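Local coordinates for outer membrane porin protein 32 (Delftia acidovorans, PDB 2FGQ), which forms anion-selective channels across the bacterial outer membrane as a homotrimeric porin, at residues V17-T31 with Q306-G318. Numbering follows the deposited sequence.
Sequences VNKDAAGDSRYGLGT and QAKGVYAGGVQAG. With CA (calcium ion), chain C.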
loop_
_atom_site.group_PDB
_atom_site.type_symbol
_atom_site.label_atom_id
_atom_site.label_comp_id
_atom_site.label_asym_id
_atom_site.label_seq_id
_atom_site.Cartn_x
_atom_site.Cartn_y
_atom_site.Cartn_z
ATOM N N VAL A 17 -3.288 28.644 7.415
ATOM C CA VAL A 17 -2.640 29.207 8.603
ATOM C C VAL A 17 -1.975 30.531 8.203
ATOM O O VAL A 17 -1.508 30.713 7.086
ATOM C CB VAL A 17 -1.602 28.288 9.252
ATOM C CG1 VAL A 17 -2.261 27.045 9.884
ATOM C CG2 VAL A 17 -0.506 27.919 8.259
ATOM N N ASN A 18 -1.968 31.476 9.128
ATOM C CA ASN A 18 -1.424 32.796 8.805
ATOM C C ASN A 18 0.099 32.891 8.854
ATOM O O ASN A 18 0.701 33.792 8.278
ATOM C CB ASN A 18 -2.132 33.904 9.598
ATOM C CG ASN A 18 -1.813 33.946 11.086
ATOM O OD1 ASN A 18 -2.039 35.012 11.764
ATOM N ND2 ASN A 18 -1.311 32.883 11.611
ATOM N N LYS A 19 0.749 31.954 9.506
ATOM C CA LYS A 19 2.205 31.930 9.525
ATOM C C LYS A 19 2.754 30.524 9.614
ATOM O O LYS A 19 2.166 29.641 10.267
ATOM C CB LYS A 19 2.790 32.740 10.684
ATOM C CG LYS A 19 2.029 32.853 11.869
ATOM C CD LYS A 19 2.638 33.965 12.768
ATOM C CE LYS A 19 1.898 35.300 12.718
ATOM N NZ LYS A 19 1.953 36.008 14.047
ATOM N N ASP A 20 3.911 30.348 9.000
ATOM C CA ASP A 20 4.690 29.131 9.080
ATOM C C ASP A 20 6.014 29.463 9.773
ATOM O O ASP A 20 6.099 30.485 10.429
ATOM C CB ASP A 20 4.851 28.529 7.689
ATOM C CG ASP A 20 5.674 29.376 6.751
ATOM O OD1 ASP A 20 6.284 30.394 7.174
ATOM O OD2 ASP A 20 5.725 29.084 5.526
ATOM N N ALA A 21 7.027 28.625 9.633
ATOM C CA ALA A 21 8.288 28.830 10.366
ATOM C C ALA A 21 9.058 30.066 9.912
ATOM O O ALA A 21 9.907 30.579 10.653
ATOM C CB ALA A 21 9.164 27.590 10.272
ATOM N N ALA A 22 8.719 30.565 8.722
ATOM C CA ALA A 22 9.272 31.798 8.158
ATOM C C ALA A 22 8.349 33.011 8.299
ATOM O O ALA A 22 8.689 34.113 7.864
ATOM C CB ALA A 22 9.575 31.558 6.707
ATOM N N GLY A 23 7.169 32.827 8.877
ATOM C CA GLY A 23 6.215 33.902 9.052
ATOM C C GLY A 23 5.293 34.126 7.851
ATOM O O GLY A 23 4.541 35.105 7.846
ATOM N N ASP A 24 5.306 33.202 6.892
ATOM C CA ASP A 24 4.465 33.286 5.677
ATOM C C ASP A 24 3.180 32.492 5.845
ATOM O O ASP A 24 3.193 31.457 6.490
ATOM C CB ASP A 24 5.206 32.697 4.488
ATOM C CG ASP A 24 6.484 33.443 4.166
ATOM O OD1 ASP A 24 6.507 34.682 4.291
ATOM O OD2 ASP A 24 7.509 32.859 3.788
ATOM N N SER A 25 2.085 32.977 5.272
ATOM C CA SER A 25 0.834 32.221 5.306
ATOM C C SER A 25 0.900 31.004 4.378
ATOM O O SER A 25 1.723 30.927 3.458
ATOM C CB SER A 25 -0.348 33.112 4.983
ATOM O OG SER A 25 -0.238 33.634 3.671
ATOM N N ARG A 26 0.024 30.042 4.650
ATOM C CA ARG A 26 -0.077 28.831 3.857
ATOM C C ARG A 26 -1.511 28.461 3.728
ATOM O O ARG A 26 -2.284 28.554 4.650
ATOM C CB ARG A 26 0.686 27.682 4.524
ATOM C CG ARG A 26 1.072 26.582 3.590
ATOM C CD ARG A 26 2.374 26.790 2.855
ATOM N NE ARG A 26 3.582 26.907 3.662
ATOM C CZ ARG A 26 4.485 25.937 3.878
ATOM N NH1 ARG A 26 4.325 24.713 3.412
ATOM N NH2 ARG A 26 5.564 26.202 4.575
ATOM N N TYR A 27 -1.891 28.039 2.552
ATOM C CA TYR A 27 -3.221 27.509 2.416
ATOM C C TYR A 27 -3.235 26.410 1.388
ATOM O O TYR A 27 -2.319 26.277 0.576
ATOM C CB TYR A 27 -4.185 28.616 2.111
ATOM C CG TYR A 27 -3.863 29.292 0.825
ATOM C CD1 TYR A 27 -4.421 28.852 -0.336
ATOM C CD2 TYR A 27 -2.967 30.360 0.780
ATOM C CE1 TYR A 27 -4.128 29.456 -1.548
ATOM C CE2 TYR A 27 -2.628 30.953 -0.465
ATOM C CZ TYR A 27 -3.225 30.488 -1.613
ATOM O OH TYR A 27 -2.960 31.052 -2.859
ATOM N N GLY A 28 -4.259 25.589 1.448
ATOM C CA GLY A 28 -4.211 24.384 0.642
ATOM C C GLY A 28 -5.368 23.460 0.835
ATOM O O GLY A 28 -6.349 23.794 1.503
ATOM N N LEU A 29 -5.226 22.266 0.253
ATOM C CA LEU A 29 -6.198 21.197 0.407
ATOM C C LEU A 29 -5.565 20.237 1.413
ATOM O O LEU A 29 -4.491 19.726 1.155
ATOM C CB LEU A 29 -6.499 20.496 -0.922
ATOM C CG LEU A 29 -7.768 19.623 -0.860
ATOM C CD1 LEU A 29 -8.997 20.517 -0.974
ATOM C CD2 LEU A 29 -7.750 18.546 -1.896
ATOM N N GLY A 30 -6.209 20.010 2.524
ATOM C CA GLY A 30 -5.740 19.102 3.540
ATOM C C GLY A 30 -6.762 18.039 3.872
ATOM O O GLY A 30 -7.729 17.816 3.164
ATOM N N THR A 31 -6.504 17.316 4.958
ATOM C CA THR A 31 -7.325 16.177 5.329
ATOM C C THR A 31 -7.617 16.111 6.798
ATOM O O THR A 31 -6.919 16.728 7.629
ATOM C CB THR A 31 -6.652 14.845 4.886
ATOM O OG1 THR A 31 -5.397 14.656 5.586
ATOM C CG2 THR A 31 -6.391 14.812 3.376
ATOM N N GLN A 306 -2.024 22.041 13.667
ATOM C CA GLN A 306 -1.814 20.830 12.865
ATOM C C GLN A 306 -2.792 20.761 11.691
ATOM O O GLN A 306 -3.754 19.976 11.721
ATOM C CB GLN A 306 -1.950 19.622 13.769
ATOM C CG GLN A 306 -0.885 19.623 14.859
ATOM C CD GLN A 306 0.508 19.613 14.316
ATOM O OE1 GLN A 306 1.253 20.629 14.393
ATOM N NE2 GLN A 306 0.896 18.483 13.774
ATOM N N ALA A 307 -2.560 21.595 10.668
ATOM C CA ALA A 307 -3.425 21.589 9.468
ATOM C C ALA A 307 -2.883 20.501 8.529
ATOM O O ALA A 307 -2.070 20.802 7.646
ATOM C CB ALA A 307 -3.437 22.951 8.763
ATOM N N LYS A 308 -3.275 19.249 8.764
ATOM C CA LYS A 308 -2.703 18.103 8.069
ATOM C C LYS A 308 -2.922 18.271 6.571
ATOM O O LYS A 308 -4.041 18.556 6.130
ATOM C CB LYS A 308 -3.340 16.812 8.524
ATOM C CG LYS A 308 -2.753 15.570 7.899
ATOM C CD LYS A 308 -3.340 14.289 8.532
ATOM C CE LYS A 308 -2.573 13.846 9.776
ATOM N NZ LYS A 308 -3.184 12.669 10.444
ATOM N N GLY A 309 -1.847 18.073 5.819
ATOM C CA GLY A 309 -1.848 18.197 4.368
ATOM C C GLY A 309 -1.657 19.603 3.894
ATOM O O GLY A 309 -1.622 19.819 2.680
ATOM N N VAL A 310 -1.544 20.562 4.813
ATOM C CA VAL A 310 -1.295 21.953 4.416
ATOM C C VAL A 310 -0.046 22.480 5.099
ATOM O O VAL A 310 0.947 22.782 4.439
ATOM C CB VAL A 310 -2.528 22.869 4.628
ATOM C CG1 VAL A 310 -2.194 24.321 4.267
ATOM C CG2 VAL A 310 -3.669 22.370 3.759
ATOM N N TYR A 311 -0.093 22.579 6.424
ATOM C CA TYR A 311 1.087 22.955 7.187
ATOM C C TYR A 311 0.872 22.503 8.630
ATOM O O TYR A 311 -0.138 22.849 9.241
ATOM C CB TYR A 311 1.337 24.466 7.134
ATOM C CG TYR A 311 2.642 24.830 7.836
ATOM C CD1 TYR A 311 3.860 24.488 7.286
ATOM C CD2 TYR A 311 2.635 25.417 9.116
ATOM C CE1 TYR A 311 5.050 24.741 7.962
ATOM C CE2 TYR A 311 3.846 25.685 9.803
ATOM C CZ TYR A 311 5.033 25.344 9.221
ATOM O OH TYR A 311 6.236 25.590 9.848
ATOM N N ALA A 312 1.832 21.764 9.161
ATOM C CA ALA A 312 1.772 21.275 10.538
ATOM C C ALA A 312 3.114 21.429 11.250
ATOM O O ALA A 312 3.350 20.769 12.285
ATOM C CB ALA A 312 1.310 19.822 10.545
ATOM N N GLY A 313 3.956 22.334 10.750
ATOM C CA GLY A 313 5.223 22.634 11.386
ATOM C C GLY A 313 5.064 23.685 12.465
ATOM O O GLY A 313 3.972 24.056 12.887
ATOM N N GLY A 314 6.208 24.149 12.929
ATOM C CA GLY A 314 6.263 25.150 13.959
ATOM C C GLY A 314 6.158 26.560 13.441
ATOM O O GLY A 314 6.054 26.832 12.237
ATOM N N VAL A 315 6.167 27.498 14.378
ATOM C CA VAL A 315 6.233 28.902 14.062
ATOM C C VAL A 315 7.415 29.537 14.789
ATOM O O VAL A 315 8.036 28.899 15.631
ATOM C CB VAL A 315 4.920 29.636 14.414
ATOM C CG1 VAL A 315 3.757 29.040 13.615
ATOM C CG2 VAL A 315 4.618 29.630 15.929
ATOM N N GLN A 316 7.726 30.792 14.468
ATOM C CA GLN A 316 8.811 31.473 15.166
ATOM C C GLN A 316 8.476 31.642 16.660
ATOM O O GLN A 316 7.320 31.761 17.068
ATOM C CB GLN A 316 9.074 32.824 14.524
ATOM C CG GLN A 316 9.488 32.724 13.085
ATOM C CD GLN A 316 9.184 33.990 12.293
ATOM O OE1 GLN A 316 10.107 34.653 11.886
ATOM N NE2 GLN A 316 7.888 34.317 12.076
ATOM N N ALA A 317 9.519 31.673 17.480
ATOM C CA ALA A 317 9.359 31.785 18.920
ATOM C C ALA A 317 8.473 32.947 19.310
ATOM O O ALA A 317 8.641 34.080 18.818
ATOM C CB ALA A 317 10.727 31.945 19.572
ATOM N N GLY A 318 7.498 32.658 20.149
ATOM C CA GLY A 318 6.645 33.672 20.720
ATOM C C GLY A 318 5.570 34.231 19.822
ATOM O O GLY A 318 4.880 35.187 20.206
HETATM CA CA CA C . -2.240 19.199 0.578
HETATM O O HOH W 1 6.177 32.314 12.484
HETATM O O HOH W 2 -6.021 18.170 9.921
HETATM O O HOH W 3 -0.193 17.851 0.332
#
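Y311 lies against D20 and R26 where, in this 16-stranded antiparallel porin barrel, the long loop before the last strand folds back over the turn joining the first two strands, residues 306-318 packing along both that turn and the start of the strand that follows it. D20 CB stands over one face of the Y311 ring, 3.7 Å from its centroid, in a CH-pi contact; G313 N lies over the opposite face. CG of Y311 is anti to the backbone N (chi1 -175°), which carries the ring across the R26 side chain at about a right angle, with R26 NH2 3.6 Å from Y311 CD1. At the ring's far end Y311 OH donates to G314 O (2.7 Å), in the carbonyl plane and on a lone pair. Trimming this tyrosine to an alanine is likely to strip D20 CB and the R26 guanidinium of the ring surface they pack on and leave G314 O without its hydroxyl donor. D20 is held by its own turn: OD1 accepts from A22 N and D24 N on opposite faces of the carboxylate, the former bond making an Asx turn, while OD2 takes a nearly straight salt bridge from R26 NH2 (3.0 Å) and another from K159 of the second subunit. Farther along, V310 CG2 packs 3.6 Å from G28 C, against backbone that carries no side chain there. Beyond it a calcium ion joins L29 O and G309 O to D64 and to N136 and E158 of the second subunit, tying loop, strand and trimer interface together. Next to this site T31 N donates to K308 O at 3.0 Å, and a water bridges T31 O and K308 N.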